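Local coordinates for protein zonadhesin (Komagataella phaffii, PDB 5FX8) that is a putative adhesion protein that may act in cell-cell interaction, here represented by its N-terminal part with two cohesin-like domains, at residues S5-V10 / F25-V30; F29-A34 / G106-T111. All blocks are in the same frame, centred on the assembly; numbering follows the deposited sequence.

Interaction 1 of 2, residues S5-V10 / F25-V30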
ATOM      1  N   SER C   5      33.131 -72.827  -0.494  1.00 29.78           N
ATOM      2  CA  SER C   5      32.094 -72.975  -1.514  1.00 29.73           C
ATOM      3  C   SER C   5      31.705 -71.669  -2.182  1.00 33.31           C
ATOM      4  O   SER C   5      31.103 -71.695  -3.263  1.00 30.00           O
ATOM      5  CB  SER C   5      30.830 -73.604  -0.918  1.00 29.80           C
ATOM      6  OG  SER C   5      30.381 -72.908   0.228  1.00 29.86           O
ATOM      7  N   ASP C   6      32.019 -70.538  -1.561  1.00 33.89           N
ATOM      8  CA  ASP C   6      31.577 -69.248  -2.051  1.00 27.04           C
ATOM      9  C   ASP C   6      32.304 -68.156  -1.292  1.00 26.39           C
ATOM     10  O   ASP C   6      32.731 -68.363  -0.153  1.00 23.16           O
ATOM     11  CB  ASP C   6      30.075 -69.078  -1.885  1.00 28.06           C
ATOM     12  CG  ASP C   6      29.540 -68.087  -2.828  1.00 29.34           C
ATOM     13  OD1 ASP C   6      30.325 -67.686  -3.716  1.00 36.18           O
ATOM     14  OD2 ASP C   6      28.356 -67.736  -2.707  1.00 29.36           O
ATOM     15  N   ILE C   7      32.451 -67.005  -1.949  1.00 23.71           N
ATOM     16  CA  ILE C   7      32.971 -65.780  -1.353  1.00 24.25           C
ATOM     17  C   ILE C   7      32.050 -64.635  -1.784  1.00 27.30           C
ATOM     18  O   ILE C   7      31.940 -64.333  -2.978  1.00 30.02           O
ATOM     19  CB  ILE C   7      34.430 -65.500  -1.762  1.00 24.73           C
ATOM     20  CG1 ILE C   7      35.348 -66.647  -1.352  1.00 26.96           C
ATOM     21  CG2 ILE C   7      34.944 -64.256  -1.101  1.00 20.05           C
ATOM     22  CD1 ILE C   7      36.785 -66.492  -1.827  1.00 24.55           C
ATOM     23  N   THR C   8      31.367 -64.014  -0.823  1.00 22.36           N
ATOM     24  CA  THR C   8      30.383 -62.990  -1.124  1.00 22.68           C
ATOM     25  C   THR C   8      30.821 -61.650  -0.559  1.00 23.21           C
ATOM     26  O   THR C   8      31.586 -61.582   0.401  1.00 25.62           O
ATOM     27  CB  THR C   8      29.008 -63.363  -0.573  1.00 22.57           C
ATOM     28  OG1 THR C   8      29.049 -63.419   0.857  1.00 21.69           O
ATOM     29  CG2 THR C   8      28.603 -64.704  -1.110  1.00 23.51           C
ATOM     30  N   VAL C   9      30.350 -60.581  -1.188  1.00 22.34           N
ATOM     31  CA  VAL C   9      30.628 -59.226  -0.751  1.00 22.09           C
ATOM     32  C   VAL C   9      29.335 -58.438  -0.803  1.00 23.27           C
ATOM     33  O   VAL C   9      28.677 -58.384  -1.844  1.00 32.29           O
ATOM     34  CB  VAL C   9      31.687 -58.546  -1.616  1.00 22.79           C
ATOM     35  CG1 VAL C   9      31.924 -57.180  -1.073  1.00 25.27           C
ATOM     36  CG2 VAL C   9      32.951 -59.341  -1.611  1.00 23.61           C
ATOM     37  N   VAL C  10      28.959 -57.845   0.315  1.00 24.53           N
ATOM     38  CA  VAL C  10      27.805 -56.966   0.385  1.00 24.37           C
ATOM     39  C   VAL C  10      28.193 -55.770   1.234  1.00 25.00           C
ATOM     40  O   VAL C  10      29.259 -55.736   1.852  1.00 27.23           O
ATOM     41  CB  VAL C  10      26.557 -57.647   0.972  1.00 25.63           C
ATOM     42  CG1 VAL C  10      26.240 -58.895   0.211  1.00 26.22           C
ATOM     43  CG2 VAL C  10      26.765 -57.959   2.419  1.00 24.96           C
ATOM     44  N   PHE C  25      32.332 -53.181   3.740  1.00 21.40           N
ATOM     45  CA  PHE C  25      31.972 -54.323   2.915  1.00 19.54           C
ATOM     46  C   PHE C  25      32.205 -55.608   3.691  1.00 21.46           C
ATOM     47  O   PHE C  25      33.342 -55.926   4.045  1.00 23.10           O
ATOM     48  CB  PHE C  25      32.793 -54.339   1.638  1.00 21.17           C
ATOM     49  CG  PHE C  25      32.490 -53.212   0.722  1.00 27.44           C
ATOM     50  CD1 PHE C  25      33.060 -51.968   0.917  1.00 22.42           C
ATOM     51  CD2 PHE C  25      31.626 -53.392  -0.348  1.00 24.10           C
ATOM     52  CE1 PHE C  25      32.771 -50.930   0.059  1.00 24.33           C
ATOM     53  CE2 PHE C  25      31.343 -52.348  -1.207  1.00 24.90           C
ATOM     54  CZ  PHE C  25      31.918 -51.118  -1.004  1.00 21.70           C
ATOM     55  N   VAL C  26      31.128 -56.340   3.945  1.00 21.81           N
ATOM     56  CA  VAL C  26      31.185 -57.645   4.589  1.00 18.16           C
ATOM     57  C   VAL C  26      31.714 -58.647   3.570  1.00 21.61           C
ATOM     58  O   VAL C  26      30.998 -59.022   2.640  1.00 25.89           O
ATOM     59  CB  VAL C  26      29.797 -58.047   5.089  1.00 18.55           C
ATOM     60  CG1 VAL C  26      29.823 -59.375   5.778  1.00 20.27           C
ATOM     61  CG2 VAL C  26      29.290 -56.995   6.000  1.00 19.46           C
ATOM     62  N   VAL C  27      32.962 -59.074   3.722  1.00 19.95           N
ATOM     63  CA  VAL C  27      33.557 -60.085   2.850  1.00 19.67           C
ATOM     64  C   VAL C  27      33.442 -61.438   3.543  1.00 18.40           C
ATOM     65  O   VAL C  27      34.168 -61.700   4.500  1.00 18.01           O
ATOM     66  CB  VAL C  27      35.019 -59.767   2.529  1.00 18.11           C
ATOM     67  CG1 VAL C  27      35.585 -60.829   1.650  1.00 20.85           C
ATOM     68  CG2 VAL C  27      35.120 -58.461   1.846  1.00 19.61           C
ATOM     69  N   SER C  28      32.570 -62.315   3.047  1.00 19.92           N
ATOM     70  CA  SER C  28      32.201 -63.564   3.711  1.00 18.80           C
ATOM     71  C   SER C  28      32.795 -64.780   3.010  1.00 21.14           C
ATOM     72  O   SER C  28      32.614 -64.966   1.808  1.00 19.95           O
ATOM     73  CB  SER C  28      30.688 -63.714   3.764  1.00 18.45           C
ATOM     74  OG  SER C  28      30.125 -62.678   4.528  1.00 21.80           O
ATOM     75  N   PHE C  29      33.456 -65.636   3.776  1.00 25.97           N
ATOM     76  CA  PHE C  29      34.059 -66.858   3.251  1.00 21.34           C
ATOM     77  C   PHE C  29      33.215 -68.027   3.729  1.00 19.90           C
ATOM     78  O   PHE C  29      33.248 -68.379   4.903  1.00 25.93           O
ATOM     79  CB  PHE C  29      35.516 -66.988   3.699  1.00 19.23           C
ATOM     80  CG  PHE C  29      36.397 -65.895   3.186  1.00 20.17           C
ATOM     81  CD1 PHE C  29      36.546 -64.716   3.896  1.00 19.89           C
ATOM     82  CD2 PHE C  29      37.042 -66.025   1.976  1.00 21.34           C
ATOM     83  CE1 PHE C  29      37.335 -63.696   3.427  1.00 17.02           C
ATOM     84  CE2 PHE C  29      37.846 -65.020   1.502  1.00 20.39           C
ATOM     85  CZ  PHE C  29      37.990 -63.848   2.235  1.00 21.57           C
ATOM     86  N   VAL C  30      32.437 -68.592   2.839  1.00 22.21           N
ATOM     87  CA  VAL C  30      31.520 -69.665   3.176  1.00 23.75           C
ATOM     88  C   VAL C  30      32.267 -70.985   3.102  1.00 26.21           C
ATOM     89  O   VAL C  30      32.979 -71.246   2.129  1.00 27.66           O
ATOM     90  CB  VAL C  30      30.309 -69.659   2.231  1.00 24.60           C
ATOM     91  CG1 VAL C  30      29.334 -70.785   2.558  1.00 24.73           C
ATOM     92  CG2 VAL C  30      29.622 -68.339   2.323  1.00 22.63           C
TER
HETATM   93  O   HOH W   1      29.032 -61.132   2.312  1.00 21.31           O

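Interaction 2 of 2, residues F29-A34 / G106-T111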
ATOM      1  N   PHE C  29      33.456 -65.636   3.776  1.00 25.97           N
ATOM      2  CA  PHE C  29      34.059 -66.858   3.251  1.00 21.34           C
ATOM      3  C   PHE C  29      33.215 -68.027   3.729  1.00 19.90           C
ATOM      4  O   PHE C  29      33.248 -68.379   4.903  1.00 25.93           O
ATOM      5  CB  PHE C  29      35.516 -66.988   3.699  1.00 19.23           C
ATOM      6  CG  PHE C  29      36.397 -65.895   3.186  1.00 20.17           C
ATOM      7  CD1 PHE C  29      36.546 -64.716   3.896  1.00 19.89           C
ATOM      8  CD2 PHE C  29      37.042 -66.025   1.976  1.00 21.34           C
ATOM      9  CE1 PHE C  29      37.335 -63.696   3.427  1.00 17.02           C
ATOM     10  CE2 PHE C  29      37.846 -65.020   1.502  1.00 20.39           C
ATOM     11  CZ  PHE C  29      37.990 -63.848   2.235  1.00 21.57           C
ATOM     12  N   VAL C  30      32.437 -68.592   2.839  1.00 22.21           N
ATOM     13  CA  VAL C  30      31.520 -69.665   3.176  1.00 23.75           C
ATOM     14  C   VAL C  30      32.267 -70.985   3.102  1.00 26.21           C
ATOM     15  O   VAL C  30      32.979 -71.246   2.129  1.00 27.66           O
ATOM     16  CB  VAL C  30      30.309 -69.659   2.231  1.00 24.60           C
ATOM     17  CG1 VAL C  30      29.334 -70.785   2.558  1.00 24.73           C
ATOM     18  CG2 VAL C  30      29.622 -68.339   2.323  1.00 22.63           C
ATOM     19  N   PHE C  31      32.104 -71.812   4.132  1.00 27.78           N
ATOM     20  CA  PHE C  31      32.726 -73.125   4.225  1.00 27.26           C
ATOM     21  C   PHE C  31      31.638 -74.179   4.290  1.00 30.69           C
ATOM     22  O   PHE C  31      30.739 -74.092   5.125  1.00 30.84           O
ATOM     23  CB  PHE C  31      33.622 -73.235   5.450  1.00 25.94           C
ATOM     24  CG  PHE C  31      34.853 -72.378   5.393  1.00 26.11           C
ATOM     25  CD1 PHE C  31      34.808 -71.053   5.750  1.00 22.91           C
ATOM     26  CD2 PHE C  31      36.061 -72.914   5.019  1.00 27.50           C
ATOM     27  CE1 PHE C  31      35.920 -70.285   5.718  1.00 21.42           C
ATOM     28  CE2 PHE C  31      37.176 -72.147   4.991  1.00 24.27           C
ATOM     29  CZ  PHE C  31      37.100 -70.823   5.339  1.00 24.51           C
ATOM     30  N   SER C  32      31.725 -75.171   3.411  1.00 34.48           N
ATOM     31  CA  SER C  32      30.741 -76.240   3.362  1.00 37.59           C
ATOM     32  C   SER C  32      31.399 -77.515   2.859  1.00 40.15           C
ATOM     33  O   SER C  32      32.466 -77.493   2.251  1.00 39.78           O
ATOM     34  CB  SER C  32      29.555 -75.882   2.467  1.00 40.43           C
ATOM     35  OG  SER C  32      28.655 -76.968   2.362  1.00 40.34           O
ATOM     36  N   THR C  33      30.752 -78.635   3.149  1.00 45.54           N
ATOM     37  CA  THR C  33      31.146 -79.926   2.612  1.00 45.24           C
ATOM     38  C   THR C  33      29.873 -80.645   2.190  1.00 48.88           C
ATOM     39  O   THR C  33      28.962 -80.825   3.000  1.00 54.43           O
ATOM     40  CB  THR C  33      31.941 -80.730   3.644  1.00 45.83           C
ATOM     41  OG1 THR C  33      31.258 -80.714   4.896  1.00 47.69           O
ATOM     42  CG2 THR C  33      33.259 -80.105   3.877  1.00 44.85           C
ATOM     43  N   ALA C  34      29.780 -80.987   0.910  1.00 54.09           N
ATOM     44  CA  ALA C  34      28.698 -81.826   0.410  1.00 55.14           C
ATOM     45  C   ALA C  34      29.162 -82.867  -0.600  1.00 58.50           C
ATOM     46  O   ALA C  34      28.359 -83.712  -0.996  1.00 61.13           O
ATOM     47  CB  ALA C  34      27.591 -80.971  -0.215  1.00 53.45           C
ATOM     48  N   GLY C 106      30.413 -73.353   7.988  1.00 28.73           N
ATOM     49  CA  GLY C 106      30.511 -72.075   8.666  1.00 30.10           C
ATOM     50  C   GLY C 106      30.765 -70.947   7.694  1.00 25.91           C
ATOM     51  O   GLY C 106      30.958 -71.155   6.498  1.00 26.66           O
ATOM     52  N   VAL C 107      30.760 -69.733   8.233  1.00 21.68           N
ATOM     53  CA  VAL C 107      31.058 -68.534   7.462  1.00 22.74           C
ATOM     54  C   VAL C 107      32.068 -67.691   8.241  1.00 22.16           C
ATOM     55  O   VAL C 107      31.802 -67.283   9.379  1.00 25.65           O
ATOM     56  CB  VAL C 107      29.795 -67.704   7.152  1.00 21.33           C
ATOM     57  CG1 VAL C 107      30.180 -66.520   6.286  1.00 19.95           C
ATOM     58  CG2 VAL C 107      28.707 -68.535   6.484  1.00 18.57           C
ATOM     59  N   VAL C 108      33.213 -67.419   7.638  1.00 19.01           N
ATOM     60  CA  VAL C 108      34.147 -66.442   8.172  1.00 19.21           C
ATOM     61  C   VAL C 108      33.976 -65.161   7.374  1.00 19.04           C
ATOM     62  O   VAL C 108      34.037 -65.172   6.141  1.00 19.18           O
ATOM     63  CB  VAL C 108      35.600 -66.952   8.116  1.00 20.61           C
ATOM     64  CG1 VAL C 108      36.590 -65.793   8.218  1.00 18.74           C
ATOM     65  CG2 VAL C 108      35.863 -67.944   9.230  1.00 19.94           C
ATOM     66  N   PHE C 109      33.736 -64.059   8.065  1.00 18.88           N
ATOM     67  CA  PHE C 109      33.629 -62.777   7.395  1.00 17.08           C
ATOM     68  C   PHE C 109      34.507 -61.744   8.078  1.00 17.16           C
ATOM     69  O   PHE C 109      34.806 -61.833   9.269  1.00 18.48           O
ATOM     70  CB  PHE C 109      32.180 -62.293   7.325  1.00 18.59           C
ATOM     71  CG  PHE C 109      31.635 -61.779   8.613  1.00 17.63           C
ATOM     72  CD1 PHE C 109      31.841 -60.470   8.993  1.00 15.88           C
ATOM     73  CD2 PHE C 109      30.847 -62.585   9.406  1.00 18.95           C
ATOM     74  CE1 PHE C 109      31.334 -59.996  10.156  1.00 17.72           C
ATOM     75  CE2 PHE C 109      30.325 -62.106  10.572  1.00 18.36           C
ATOM     76  CZ  PHE C 109      30.569 -60.809  10.945  1.00 18.01           C
ATOM     77  N   PHE C 110      34.935 -60.781   7.292  1.00 16.68           N
ATOM     78  CA  PHE C 110      35.584 -59.587   7.783  1.00 16.44           C
ATOM     79  C   PHE C 110      34.941 -58.378   7.120  1.00 16.88           C
ATOM     80  O   PHE C 110      34.389 -58.480   6.023  1.00 17.54           O
ATOM     81  CB  PHE C 110      37.065 -59.588   7.480  1.00 15.09           C
ATOM     82  CG  PHE C 110      37.814 -60.702   8.106  1.00 17.50           C
ATOM     83  CD1 PHE C 110      38.292 -60.592   9.401  1.00 20.43           C
ATOM     84  CD2 PHE C 110      38.086 -61.855   7.392  1.00 17.43           C
ATOM     85  CE1 PHE C 110      39.030 -61.621   9.976  1.00 21.05           C
ATOM     86  CE2 PHE C 110      38.814 -62.886   7.960  1.00 17.38           C
ATOM     87  CZ  PHE C 110      39.281 -62.771   9.252  1.00 18.42           C
ATOM     88  N   THR C 111      35.008 -57.229   7.798  1.00 18.02           N
ATOM     89  CA  THR C 111      34.508 -55.978   7.250  1.00 17.74           C
ATOM     90  C   THR C 111      35.695 -55.175   6.734  1.00 18.02           C
ATOM     91  O   THR C 111      36.608 -54.837   7.489  1.00 13.93           O
ATOM     92  CB  THR C 111      33.696 -55.172   8.271  1.00 16.20           C
ATOM     93  OG1 THR C 111      34.528 -54.769   9.359  1.00 17.68           O
ATOM     94  CG2 THR C 111      32.548 -55.969   8.807  1.00 14.26           C
TER

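Interaction 1 of 2, residues S5-V10 / F25-V30
Thr-8 and Ser-28 form a hydrogen-bonded pair of two antiparallel strands, 5-10 and 25-30, whose axes approach to 4.8 Å, with their directions 168° apart. Their bonds are reciprocal, with Ser-28 N to Thr-8 O at 2.9 Å and Thr-8 N to Ser-28 O at 3.1 Å. Towards one end Val-26 N donates to Val-10 O, while the return bond from Val-10 N is weak; at the other end Ser-5 N reaches Val-30 O. Ile-7 with Phe-29 and Val-9 with Val-27 form the non-hydrogen-bonded pairs, and their side chains share one buried face. There Ile-7 CD1 packs against the Phe-29 ring at 3.8 Å from CE2, the two side chains crossing at a slant. The side chains of Val-9 and Val-27 stand side by side, pointing the same way, with their CG2 methyls 4.2 Å apart. Val-9 CG1, anti to the backbone N (chi1 -179°), is directed instead to Phe-25, 3.9 Å from CD2. The other face is more polar. Thr-8 OG1 sits between its own backbone N and carbonyl carbon (chi1 64°) and comes within 3.4 Å of Ser-28 CB. A water joins Thr-8 OG1, Ser-28 OG and, as donor, Val-26 O, bridging the strands where the two hydroxyls do not touch. Phe-131 meets both Ile-7 and Val-9 on the buried face. The two strands are thus amphipathic, with one face on the core and the other partly exposed, consistent with the beta sandwich of cohesin-like domains.

Interaction 2 of 2, residues F29-A34 / G106-T111
Phe-29 and Val-108 make a hydrogen-bonded pair where the end of strand 25-31 runs antiparallel to 106-111. The backbone O of Phe-29 receives Val-108 N at 2.9 Å, as well as a CA-H...O contact from Val-107 CA. The return bond, Phe-29 N to Val-108 O, is modelled so short that its length is doubtful; Val-108 O also lies at the edge of the phenylalanine ring, near its plane, 3.4 Å from CD1. Farther out on this ring, CE1 approaches the edge of the Phe-110 ring at 4.4 Å from CD2. Val-30 follows on the opposite face of the sheet, where its CG2 meets CG2 of Val-107 at 4.3 Å in a non-hydrogen-bonded pair. At Phe-31 the chain returns to the Phe-29 side and pairs with Gly-106. Phe-31 N donates to Gly-106 O at 2.7 Å, and Gly-106 N donates back to Phe-31 O at 3.0 Å. In Phe-31, chi1 -68° puts CG anti to the carbonyl carbon, and chi2 83° turns the ring so that Gly-106 O lies at its edge, in its plane, while CE1 reaches Val-108 CB at 4.1 Å. Beyond the strand, Glu-105 OE2 accepts hydrogen bonds from Ser-32 OG and Thr-33 N. On the buried side, Phe-92 of strand 89-94 meets the rings of Phe-29 and Phe-31 edge-to-face, and Leu-90 of that strand touches Phe-29 and Phe-110. Strand 25-31 is thus flanked in its sheet by strands 4-11 and 101-114, with strand 89-94 packed across its aromatic face.

How the interactions relate
From the N terminus, strand 4-11 leads through a connection containing the short strand 18-19 into strand 25-31, and interaction 1 closes this short excursion. The chain then leaves at Phe-31 and passes through five further strands before strand 101-114 returns, so that interaction 2 closes a much longer loop. The loops follow one another rather than nest: the second starts on Phe-29 and Val-30, where the first ends. Strand 25-31 is therefore the shared strand, lying between the other two and uniting strand 4-11 with strand 101-114. A probable hydrogen bond from Val-27 N to Phe-110 O continues the pairing between the two contacts.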